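Local coordinates for lovastatin nonaketide synthase, polyketide synthase component (Aspergillus terreus, PDB 7CPX), which builds dihydromonacolin L, the polyketide precursor of lovastatin, from malonyl-CoA through repeated condensation, methylation, ketoreduction and dehydration, working together with the partner protein LovC, at residues N1729-H1734 / L2314-Q2319; I1747-P1752 / M2299-Q2304; A2335-G2340 / D2350-R2355. The protein carries 2 engineered substitutions. One frame throughout, in Å; residues are numbered along the deposited sequence.

Contact 1: residues N1729-H1734 / L2314-Q2319; sequences NAWVQH and LQALAQ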
loop_
_atom_site.group_PDB
_atom_site.type_symbol
_atom_site.label_atom_id
_atom_site.label_comp_id
_atom_site.label_asym_id
_atom_site.label_seq_id
_atom_site.Cartn_x
_atom_site.Cartn_y
_atom_site.Cartn_z
ATOM N N ASN A 1729 79.768 -9.498 10.553
ATOM C CA ASN A 1729 78.548 -9.387 11.349
ATOM C C ASN A 1729 77.977 -7.975 11.257
ATOM O O ASN A 1729 77.748 -7.297 12.262
ATOM C CB ASN A 1729 78.810 -9.783 12.801
ATOM C CG ASN A 1729 77.587 -10.369 13.469
ATOM O OD1 ASN A 1729 76.474 -10.256 12.958
ATOM N ND2 ASN A 1729 77.786 -11.003 14.617
ATOM N N ALA A 1730 77.750 -7.530 10.021
ATOM C CA ALA A 1730 77.306 -6.159 9.790
ATOM C C ALA A 1730 75.988 -5.879 10.495
ATOM O O ALA A 1730 75.833 -4.853 11.168
ATOM C CB ALA A 1730 77.164 -5.909 8.290
ATOM N N TRP A 1731 75.023 -6.786 10.356
ATOM C CA TRP A 1731 73.676 -6.505 10.832
ATOM C C TRP A 1731 73.583 -6.560 12.350
ATOM O O TRP A 1731 72.695 -5.928 12.933
ATOM C CB TRP A 1731 72.691 -7.487 10.202
ATOM C CG TRP A 1731 72.595 -7.350 8.715
ATOM C CD1 TRP A 1731 73.115 -8.193 7.780
ATOM C CD2 TRP A 1731 71.947 -6.300 7.990
ATOM N NE1 TRP A 1731 72.828 -7.738 6.518
ATOM C CE2 TRP A 1731 72.112 -6.575 6.620
ATOM C CE3 TRP A 1731 71.241 -5.154 8.367
ATOM C CZ2 TRP A 1731 71.597 -5.748 5.626
ATOM C CZ3 TRP A 1731 70.731 -4.336 7.378
ATOM C CH2 TRP A 1731 70.912 -4.636 6.024
ATOM N N VAL A 1732 74.482 -7.290 13.009
ATOM C CA VAL A 1732 74.375 -7.496 14.449
ATOM C C VAL A 1732 75.475 -6.803 15.246
ATOM O O VAL A 1732 75.315 -6.620 16.463
ATOM C CB VAL A 1732 74.366 -9.001 14.783
ATOM C CG1 VAL A 1732 73.865 -9.226 16.202
ATOM C CG2 VAL A 1732 73.526 -9.762 13.770
ATOM N N GLN A 1733 76.586 -6.425 14.614
ATOM C CA GLN A 1733 77.703 -5.827 15.335
ATOM C C GLN A 1733 78.294 -4.587 14.682
ATOM O O GLN A 1733 78.904 -3.781 15.395
ATOM C CB GLN A 1733 78.829 -6.857 15.519
ATOM C CG GLN A 1733 78.400 -8.124 16.238
ATOM C CD GLN A 1733 77.954 -7.865 17.663
ATOM O OE1 GLN A 1733 78.134 -6.769 18.193
ATOM N NE2 GLN A 1733 77.366 -8.877 18.291
ATOM N N HIS A 1734 78.143 -4.399 13.373
ATOM C CA HIS A 1734 78.767 -3.289 12.652
ATOM C C HIS A 1734 77.731 -2.627 11.755
ATOM O O HIS A 1734 77.634 -2.937 10.560
ATOM C CB HIS A 1734 79.971 -3.772 11.845
ATOM C CG HIS A 1734 81.104 -4.261 12.691
ATOM N ND1 HIS A 1734 82.222 -3.498 12.949
ATOM C CD2 HIS A 1734 81.288 -5.431 13.347
ATOM C CE1 HIS A 1734 83.048 -4.180 13.723
ATOM N NE2 HIS A 1734 82.504 -5.356 13.979
ATOM N N LEU A 2314 69.910 1.842 10.071
ATOM C CA LEU A 2314 68.832 1.738 11.053
ATOM C C LEU A 2314 68.538 0.280 11.389
ATOM O O LEU A 2314 68.391 -0.088 12.561
ATOM C CB LEU A 2314 67.574 2.426 10.518
ATOM C CG LEU A 2314 67.360 3.887 10.913
ATOM C CD1 LEU A 2314 68.605 4.715 10.660
ATOM C CD2 LEU A 2314 66.174 4.469 10.161
ATOM N N GLN A 2315 68.448 -0.567 10.362
ATOM C CA GLN A 2315 68.150 -1.980 10.578
ATOM C C GLN A 2315 69.221 -2.639 11.432
ATOM O O GLN A 2315 68.917 -3.372 12.379
ATOM C CB GLN A 2315 68.033 -2.705 9.238
ATOM C CG GLN A 2315 66.803 -2.357 8.427
ATOM C CD GLN A 2315 66.787 -3.054 7.081
ATOM O OE1 GLN A 2315 67.728 -3.764 6.727
ATOM N NE2 GLN A 2315 65.716 -2.855 6.323
ATOM N N ALA A 2316 70.488 -2.396 11.101
ATOM C CA ALA A 2316 71.572 -3.024 11.846
ATOM C C ALA A 2316 71.659 -2.488 13.265
ATOM O O ALA A 2316 71.986 -3.241 14.187
ATOM C CB ALA A 2316 72.896 -2.820 11.124
ATOM N N LEU A 2317 71.385 -1.199 13.466
ATOM C CA LEU A 2317 71.361 -0.671 14.822
ATOM C C LEU A 2317 70.251 -1.322 15.630
ATOM O O LEU A 2317 70.452 -1.677 16.795
ATOM C CB LEU A 2317 71.194 0.846 14.807
ATOM C CG LEU A 2317 71.312 1.482 16.193
ATOM C CD1 LEU A 2317 72.160 2.737 16.138
ATOM C CD2 LEU A 2317 69.939 1.793 16.763
ATOM N N ALA A 2318 69.077 -1.509 15.026
ATOM C CA ALA A 2318 67.996 -2.200 15.723
ATOM C C ALA A 2318 68.404 -3.624 16.075
ATOM O O ALA A 2318 68.163 -4.100 17.192
ATOM C CB ALA A 2318 66.735 -2.209 14.859
ATOM N N GLN A 2319 69.026 -4.322 15.125
ATOM C CA GLN A 2319 69.397 -5.715 15.344
ATOM C C GLN A 2319 70.444 -5.841 16.444
ATOM O O GLN A 2319 70.324 -6.687 17.339
ATOM C CB GLN A 2319 69.901 -6.319 14.036
ATOM C CG GLN A 2319 68.792 -6.654 13.055
ATOM C CD GLN A 2319 69.267 -6.671 11.617
ATOM O OE1 GLN A 2319 70.113 -5.870 11.222
ATOM N NE2 GLN A 2319 68.720 -7.583 10.824
#

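Contact 2: residues I1747-P1752 / M2299-Q2304; sequences IRREHP and MGNPGQ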
loop_
_atom_site.group_PDB
_atom_site.type_symbol
_atom_site.label_atom_id
_atom_site.label_comp_id
_atom_site.label_asym_id
_atom_site.label_seq_id
_atom_site.Cartn_x
_atom_site.Cartn_y
_atom_site.Cartn_z
ATOM N N ILE A 1747 72.644 -0.374 -5.312
ATOM C CA ILE A 1747 73.482 -0.399 -6.508
ATOM C C ILE A 1747 73.087 -1.561 -7.406
ATOM O O ILE A 1747 73.048 -1.432 -8.636
ATOM C CB ILE A 1747 74.968 -0.477 -6.114
ATOM C CG1 ILE A 1747 75.423 0.846 -5.507
ATOM C CG2 ILE A 1747 75.816 -0.812 -7.326
ATOM C CD1 ILE A 1747 76.665 0.731 -4.660
ATOM N N ARG A 1748 72.789 -2.715 -6.808
ATOM C CA ARG A 1748 72.398 -3.878 -7.595
ATOM C C ARG A 1748 71.186 -3.570 -8.461
ATOM O O ARG A 1748 70.984 -4.208 -9.501
ATOM C CB ARG A 1748 72.108 -5.062 -6.673
ATOM C CG ARG A 1748 71.857 -6.368 -7.407
ATOM C CD ARG A 1748 71.830 -7.561 -6.462
ATOM N NE ARG A 1748 70.772 -7.461 -5.462
ATOM C CZ ARG A 1748 70.949 -7.068 -4.207
ATOM N NH1 ARG A 1748 72.139 -6.713 -3.749
ATOM N NH2 ARG A 1748 69.903 -7.036 -3.385
ATOM N N ARG A 1749 70.372 -2.600 -8.051
ATOM C CA ARG A 1749 69.246 -2.127 -8.844
ATOM C C ARG A 1749 69.664 -1.035 -9.820
ATOM O O ARG A 1749 69.242 -1.042 -10.981
ATOM C CB ARG A 1749 68.150 -1.595 -7.920
ATOM C CG ARG A 1749 67.682 -2.591 -6.877
ATOM C CD ARG A 1749 66.523 -3.411 -7.386
ATOM N NE ARG A 1749 65.336 -2.586 -7.577
ATOM C CZ ARG A 1749 64.474 -2.274 -6.618
ATOM N NH1 ARG A 1749 64.621 -2.724 -5.382
ATOM N NH2 ARG A 1749 63.440 -1.490 -6.905
ATOM N N GLU A 1750 70.488 -0.095 -9.356
ATOM C CA GLU A 1750 70.941 0.996 -10.210
ATOM C C GLU A 1750 71.718 0.466 -11.405
ATOM O O GLU A 1750 71.452 0.839 -12.553
ATOM C CB GLU A 1750 71.810 1.957 -9.401
ATOM C CG GLU A 1750 71.078 2.682 -8.289
ATOM C CD GLU A 1750 72.016 3.403 -7.342
ATOM O OE1 GLU A 1750 73.248 3.264 -7.500
ATOM O OE2 GLU A 1750 71.522 4.111 -6.439
ATOM N N HIS A 1751 72.682 -0.411 -11.151
ATOM C CA HIS A 1751 73.521 -0.976 -12.194
ATOM C C HIS A 1751 73.230 -2.465 -12.320
ATOM O O HIS A 1751 73.998 -3.293 -11.815
ATOM C CB HIS A 1751 74.998 -0.739 -11.882
ATOM C CG HIS A 1751 75.353 0.704 -11.708
ATOM N ND1 HIS A 1751 75.539 1.560 -12.771
ATOM C CD2 HIS A 1751 75.558 1.442 -10.591
ATOM C CE1 HIS A 1751 75.841 2.763 -12.318
ATOM N NE2 HIS A 1751 75.860 2.719 -10.999
ATOM N N PRO A 1752 72.133 -2.846 -12.977
ATOM C CA PRO A 1752 71.819 -4.278 -13.089
ATOM C C PRO A 1752 72.923 -5.078 -13.751
ATOM O O PRO A 1752 73.114 -6.254 -13.414
ATOM C CB PRO A 1752 70.525 -4.291 -13.917
ATOM C CG PRO A 1752 70.503 -2.977 -14.625
ATOM C CD PRO A 1752 71.164 -2.007 -13.702
ATOM N N MET A 2299 65.271 -4.082 -0.659
ATOM C CA MET A 2299 65.438 -4.438 -2.059
ATOM C C MET A 2299 66.241 -3.424 -2.856
ATOM O O MET A 2299 66.650 -3.739 -3.979
ATOM C CB MET A 2299 64.069 -4.608 -2.733
ATOM C CG MET A 2299 63.113 -5.499 -1.966
ATOM S SD MET A 2299 61.560 -5.767 -2.840
ATOM C CE MET A 2299 61.009 -4.084 -3.109
ATOM N N GLY A 2300 66.479 -2.230 -2.325
ATOM C CA GLY A 2300 67.127 -1.179 -3.075
ATOM C C GLY A 2300 66.152 -0.445 -3.973
ATOM O O GLY A 2300 64.988 -0.815 -4.131
ATOM N N ASN A 2301 66.648 0.628 -4.573
ATOM C CA ASN A 2301 65.847 1.421 -5.495
ATOM C C ASN A 2301 66.764 2.354 -6.275
ATOM O O ASN A 2301 67.624 3.012 -5.675
ATOM C CB ASN A 2301 64.785 2.218 -4.740
ATOM C CG ASN A 2301 63.775 2.867 -5.662
ATOM O OD1 ASN A 2301 63.398 2.300 -6.687
ATOM N ND2 ASN A 2301 63.332 4.066 -5.304
ATOM N N PRO A 2302 66.627 2.443 -7.599
ATOM C CA PRO A 2302 67.500 3.347 -8.355
ATOM C C PRO A 2302 67.397 4.776 -7.845
ATOM O O PRO A 2302 66.307 5.286 -7.580
ATOM C CB PRO A 2302 66.983 3.218 -9.791
ATOM C CG PRO A 2302 66.390 1.860 -9.847
ATOM C CD PRO A 2302 65.790 1.623 -8.493
ATOM N N GLY A 2303 68.553 5.421 -7.712
ATOM C CA GLY A 2303 68.619 6.791 -7.256
ATOM C C GLY A 2303 68.464 6.982 -5.763
ATOM O O GLY A 2303 68.411 8.131 -5.309
ATOM N N GLN A 2304 68.391 5.899 -4.982
ATOM C CA GLN A 2304 68.183 6.014 -3.544
ATOM C C GLN A 2304 69.113 5.093 -2.762
ATOM O O GLN A 2304 68.739 4.585 -1.700
ATOM C CB GLN A 2304 66.729 5.713 -3.178
ATOM C CG GLN A 2304 65.745 6.775 -3.632
ATOM C CD GLN A 2304 64.328 6.479 -3.188
ATOM O OE1 GLN A 2304 64.030 5.381 -2.718
ATOM N NE2 GLN A 2304 63.444 7.459 -3.333
#

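Contact 3: residues A2335-G2340 / D2350-R2355; sequences AVYGVG and DFNAIR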
loop_
_atom_site.group_PDB
_atom_site.type_symbol
_atom_site.label_atom_id
_atom_site.label_comp_id
_atom_site.label_asym_id
_atom_site.label_seq_id
_atom_site.Cartn_x
_atom_site.Cartn_y
_atom_site.Cartn_z
ATOM N N ALA A 2335 55.365 2.617 0.021
ATOM C CA ALA A 2335 54.943 3.975 -0.297
ATOM C C ALA A 2335 53.711 4.306 0.536
ATOM O O ALA A 2335 52.639 3.725 0.332
ATOM C CB ALA A 2335 54.654 4.114 -1.789
ATOM N N VAL A 2336 53.864 5.236 1.473
ATOM C CA VAL A 2336 52.759 5.665 2.324
ATOM C C VAL A 2336 52.003 6.765 1.587
ATOM O O VAL A 2336 52.469 7.904 1.504
ATOM C CB VAL A 2336 53.255 6.150 3.690
ATOM C CG1 VAL A 2336 52.084 6.361 4.628
ATOM C CG2 VAL A 2336 54.234 5.154 4.278
ATOM N N TYR A 2337 50.832 6.427 1.053
ATOM C CA TYR A 2337 50.055 7.366 0.257
ATOM C C TYR A 2337 49.219 8.308 1.113
ATOM O O TYR A 2337 49.152 9.508 0.827
ATOM C CB TYR A 2337 49.145 6.603 -0.704
ATOM C CG TYR A 2337 49.876 5.976 -1.865
ATOM C CD1 TYR A 2337 50.598 4.803 -1.705
ATOM C CD2 TYR A 2337 49.843 6.555 -3.124
ATOM C CE1 TYR A 2337 51.266 4.226 -2.763
ATOM C CE2 TYR A 2337 50.507 5.986 -4.188
ATOM C CZ TYR A 2337 51.217 4.821 -4.003
ATOM O OH TYR A 2337 51.882 4.248 -5.064
ATOM N N GLY A 2338 48.578 7.787 2.160
ATOM C CA GLY A 2338 47.716 8.624 2.975
ATOM C C GLY A 2338 48.455 9.764 3.645
ATOM O O GLY A 2338 47.906 10.858 3.799
ATOM N N VAL A 2339 49.704 9.530 4.047
ATOM C CA VAL A 2339 50.490 10.515 4.779
ATOM C C VAL A 2339 51.962 10.300 4.457
ATOM O O VAL A 2339 52.358 9.263 3.923
ATOM C CB VAL A 2339 50.251 10.420 6.305
ATOM C CG1 VAL A 2339 48.869 10.934 6.660
ATOM C CG2 VAL A 2339 50.423 8.987 6.781
ATOM N N GLY A 2340 52.772 11.294 4.786
ATOM C CA GLY A 2340 54.203 11.238 4.580
ATOM C C GLY A 2340 54.648 12.160 3.459
ATOM O O GLY A 2340 53.865 12.920 2.883
ATOM N N ASP A 2350 53.324 9.256 -8.982
ATOM C CA ASP A 2350 54.625 8.693 -9.325
ATOM C C ASP A 2350 54.797 7.300 -8.735
ATOM O O ASP A 2350 55.283 6.386 -9.411
ATOM C CB ASP A 2350 55.739 9.621 -8.840
ATOM C CG ASP A 2350 55.669 10.996 -9.471
ATOM O OD1 ASP A 2350 55.190 11.100 -10.620
ATOM O OD2 ASP A 2350 56.091 11.974 -8.818
ATOM N N PHE A 2351 54.400 7.114 -7.473
ATOM C CA PHE A 2351 54.523 5.800 -6.854
ATOM C C PHE A 2351 53.492 4.821 -7.403
ATOM O O PHE A 2351 53.776 3.624 -7.512
ATOM C CB PHE A 2351 54.395 5.917 -5.336
ATOM C CG PHE A 2351 55.675 6.302 -4.652
ATOM C CD1 PHE A 2351 56.602 5.337 -4.301
ATOM C CD2 PHE A 2351 55.954 7.627 -4.363
ATOM C CE1 PHE A 2351 57.781 5.682 -3.674
ATOM C CE2 PHE A 2351 57.134 7.980 -3.735
ATOM C CZ PHE A 2351 58.049 7.005 -3.390
ATOM N N ASN A 2352 52.297 5.305 -7.751
ATOM C CA ASN A 2352 51.316 4.439 -8.394
ATOM C C ASN A 2352 51.846 3.916 -9.721
ATOM O O ASN A 2352 51.617 2.754 -10.078
ATOM C CB ASN A 2352 50.003 5.192 -8.603
ATOM C CG ASN A 2352 49.248 5.419 -7.310
ATOM O OD1 ASN A 2352 49.240 4.563 -6.426
ATOM N ND2 ASN A 2352 48.607 6.576 -7.194
ATOM N N ALA A 2353 52.559 4.762 -10.467
ATOM C CA ALA A 2353 53.168 4.320 -11.714
ATOM C C ALA A 2353 54.148 3.175 -11.493
ATOM O O ALA A 2353 54.415 2.415 -12.431
ATOM C CB ALA A 2353 53.882 5.490 -12.392
ATOM N N ILE A 2354 54.684 3.036 -10.281
ATOM C CA ILE A 2354 55.604 1.953 -9.954
ATOM C C ILE A 2354 55.018 1.136 -8.810
ATOM O O ILE A 2354 55.755 0.593 -7.981
ATOM C CB ILE A 2354 56.998 2.491 -9.584
ATOM C CG1 ILE A 2354 56.907 3.438 -8.384
ATOM C CG2 ILE A 2354 57.622 3.202 -10.773
ATOM C CD1 ILE A 2354 58.251 3.900 -7.867
ATOM N N ARG A 2355 53.688 1.049 -8.755
ATOM C CA ARG A 2355 53.045 0.331 -7.661
ATOM C C ARG A 2355 53.497 -1.122 -7.622
ATOM O O ARG A 2355 53.818 -1.657 -6.555
ATOM C CB ARG A 2355 51.526 0.407 -7.802
ATOM C CG ARG A 2355 50.778 -0.243 -6.652
ATOM C CD ARG A 2355 50.872 0.605 -5.402
ATOM N NE ARG A 2355 49.881 1.672 -5.427
ATOM C CZ ARG A 2355 48.712 1.629 -4.804
ATOM N NH1 ARG A 2355 48.374 0.606 -4.036
ATOM N NH2 ARG A 2355 47.861 2.637 -4.956
#

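Contact 1: residues N1729-H1734 / L2314-Q2319
Trp1731 packs against one side of helix 2305-2323 in a buried loop-to-helix contact between the ketoreductase domain and the Rossmann-like sheet that carries strand 1720-1728. That sheet is consistent with the structural, non-catalytic ketoreductase half known from related reducing synthases. The CA atoms of Trp1731 and Ala2316 are only 4.2 Å apart, a closeness that the small alanine permits. The methyl group of Ala2316 faces the loop: its CB lies 3.6 Å from Ala1730 O and 4.0 Å from Trp1731 CE3. Trp1731 O also receives a CA-H...O contact from Ala2316, with 3.3 Å between Ala2316 CA and Trp1731 O.

Two glutamines one helical turn apart approach the CE3-CZ3 side of the indole. With CG anti to its carbonyl carbon (chi1 -64°), Trp1731 runs alongside Gln2315, both side chains pointing the same way. Gln2315 is extended beyond CG, which brings its OE1 to 3.1 Å from Trp1731 CZ3 while its CB lies 3.7 Å from the same ring atom; the amide is tilted 37° from the indole plane. Gln2319 crosses the tryptophan instead, its amide plane steeply inclined to the ring at 74°. Within the loop, Asn1729 O accepts from the backbone N of both Gln1733 and His1734, closing a turn that delivers His1734 as N-cap of helix 1735-1750.

Ala1730 and Trp1731 lean on that helix through Ile1741 and Arg1745, and Asp1760 takes a hydrogen bond from Ala1730 N. Val2393 touches Trp1731 and Gln2319, and Met2396 touches Val1732 and Gln2319, whereas Leu2314 and Leu2317 turn to helix 2256-2276 and to Met2291 on strand 2288-2294.

Contact 2: residues I1747-P1752 / M2299-Q2304
Met2299 meets Arg1749 where the last turn of helix 1735-1750 packs on the loop joining helices 2296-2299 and 2305-2323 of the ketoreductase, a loop whose second half is a type II beta turn. Met2299 O lies 3.3 Å from Arg1749 CG and accepts a weak hydrogen bond from Arg1749 NH1, near the guanidinium plane; the modelled place of NH1 is uncertain. Bends at chi2 and chi3 fold the arginine side chain over the loop, and its NE is hydrogen-bonded to Thr2417.

Gly2300 leaves the helical conformation with positive phi; its carbonyl O is modelled too close to Arg1749 NH1, so its placement there is doubtful. Asn2301 CA sits above the rim of the guanidinium, 4.0 Å from its plane, while Asn2301 N makes a weak hydrogen bond with Ser1746 of helix 1735-1750. Next comes Pro2302, at the second position of the turn. It is an apolar shelf for the helix end: Pro2302 CD is 4.0 Å from Arg1749 CB, and Pro2302 CA is 3.6 Å from Glu1750 CG.

Gly2303 takes the third position, with the positive phi (78°) expected there in a type II turn. Glu1750 extends past it, and its OE2 accepts a weak hydrogen bond from Ala2305 N, where the start of helix 2305-2323 would suit its negative charge. Gln2304 is the N-cap of that helix and closes the turn, its N being 3.1 Å from Asn2301 O. A second link spans the turn: Asn2301 ND2 donates almost straight, at 171°, to Gln2304 OE1 over 3.0 Å, arriving from above the carbonyl plane.

Contact 3: residues A2335-G2340 / D2350-R2355
The ring of Tyr2337 carries the guanidinium of Arg2355 over one face and has the backbone N of Asn2352 at its edge, in plane. This is an off-centre cation-pi contact in the Rossmann-fold ketoreductase, joining strand 2335-2336 and the residue after it to the end of helix 2348-2353. Arg2355 CZ stands 4.6 Å from the centroid of the Tyr2337 ring, and the two planes are inclined by 41°. On the arginine's side, Tyr2337 CE1 lies over the guanidinium face and Asn2352 CG in plane at its edge. The amide of Asn2352 is turned only 13° from the tyrosine ring, although the two side chains run across each other.

Phe2351 supplies the apolar part. Its CB is 3.6 Å from Tyr2337 CZ, and its ring meets the methyl of Ala2335 obliquely, with Phe2351 CD1 3.4 Å from Ala2335 CB. A weak hydrogen bond from Arg2355 NE to Tyr2337 OH is doubtful, since the hydroxyl is modelled too close to the helix backbone.

The short strand is held by backbone bonds from Ala2335 to Asp2359 and Val2361. Val2336 and Gly2340, in the same segment, belong to the NADP pocket but do not touch residues 2350-2355; Ala2335 and Tyr2337 make the contact. Ser1186 and Asp1189 of the dehydratase domain also touch Tyr2337.

The side chain of Arg2355 folds back toward Asn2352 in the last turn of helix 2348-2353. There Arg2355 NE donates to Asn2352 OD1 over 3.1 Å, and the bond lies in both the carbonyl and the guanidinium planes.

In the fold
Contacts 1 and 2 involve the same pair of helices, each joining one helix to the loop that precedes the other. Helix 1735-1750 runs from contact 1 to contact 2 and helix 2305-2323 the other way, antiparallel to it. The centres of the two contacts are 21 Å apart, and contact 2 is nested inside the chain loop closed by contact 1. Contact 3 follows in series within the ketoreductase, its centre 18 Å from that of contact 2 (nearest atoms about 5 Å) and 28 Å from that of contact 1. Of the three, contact 3 alone includes residues of the NADP pocket; the other two join the ketoreductase to the preceding sheet-bearing part, probably its structural half.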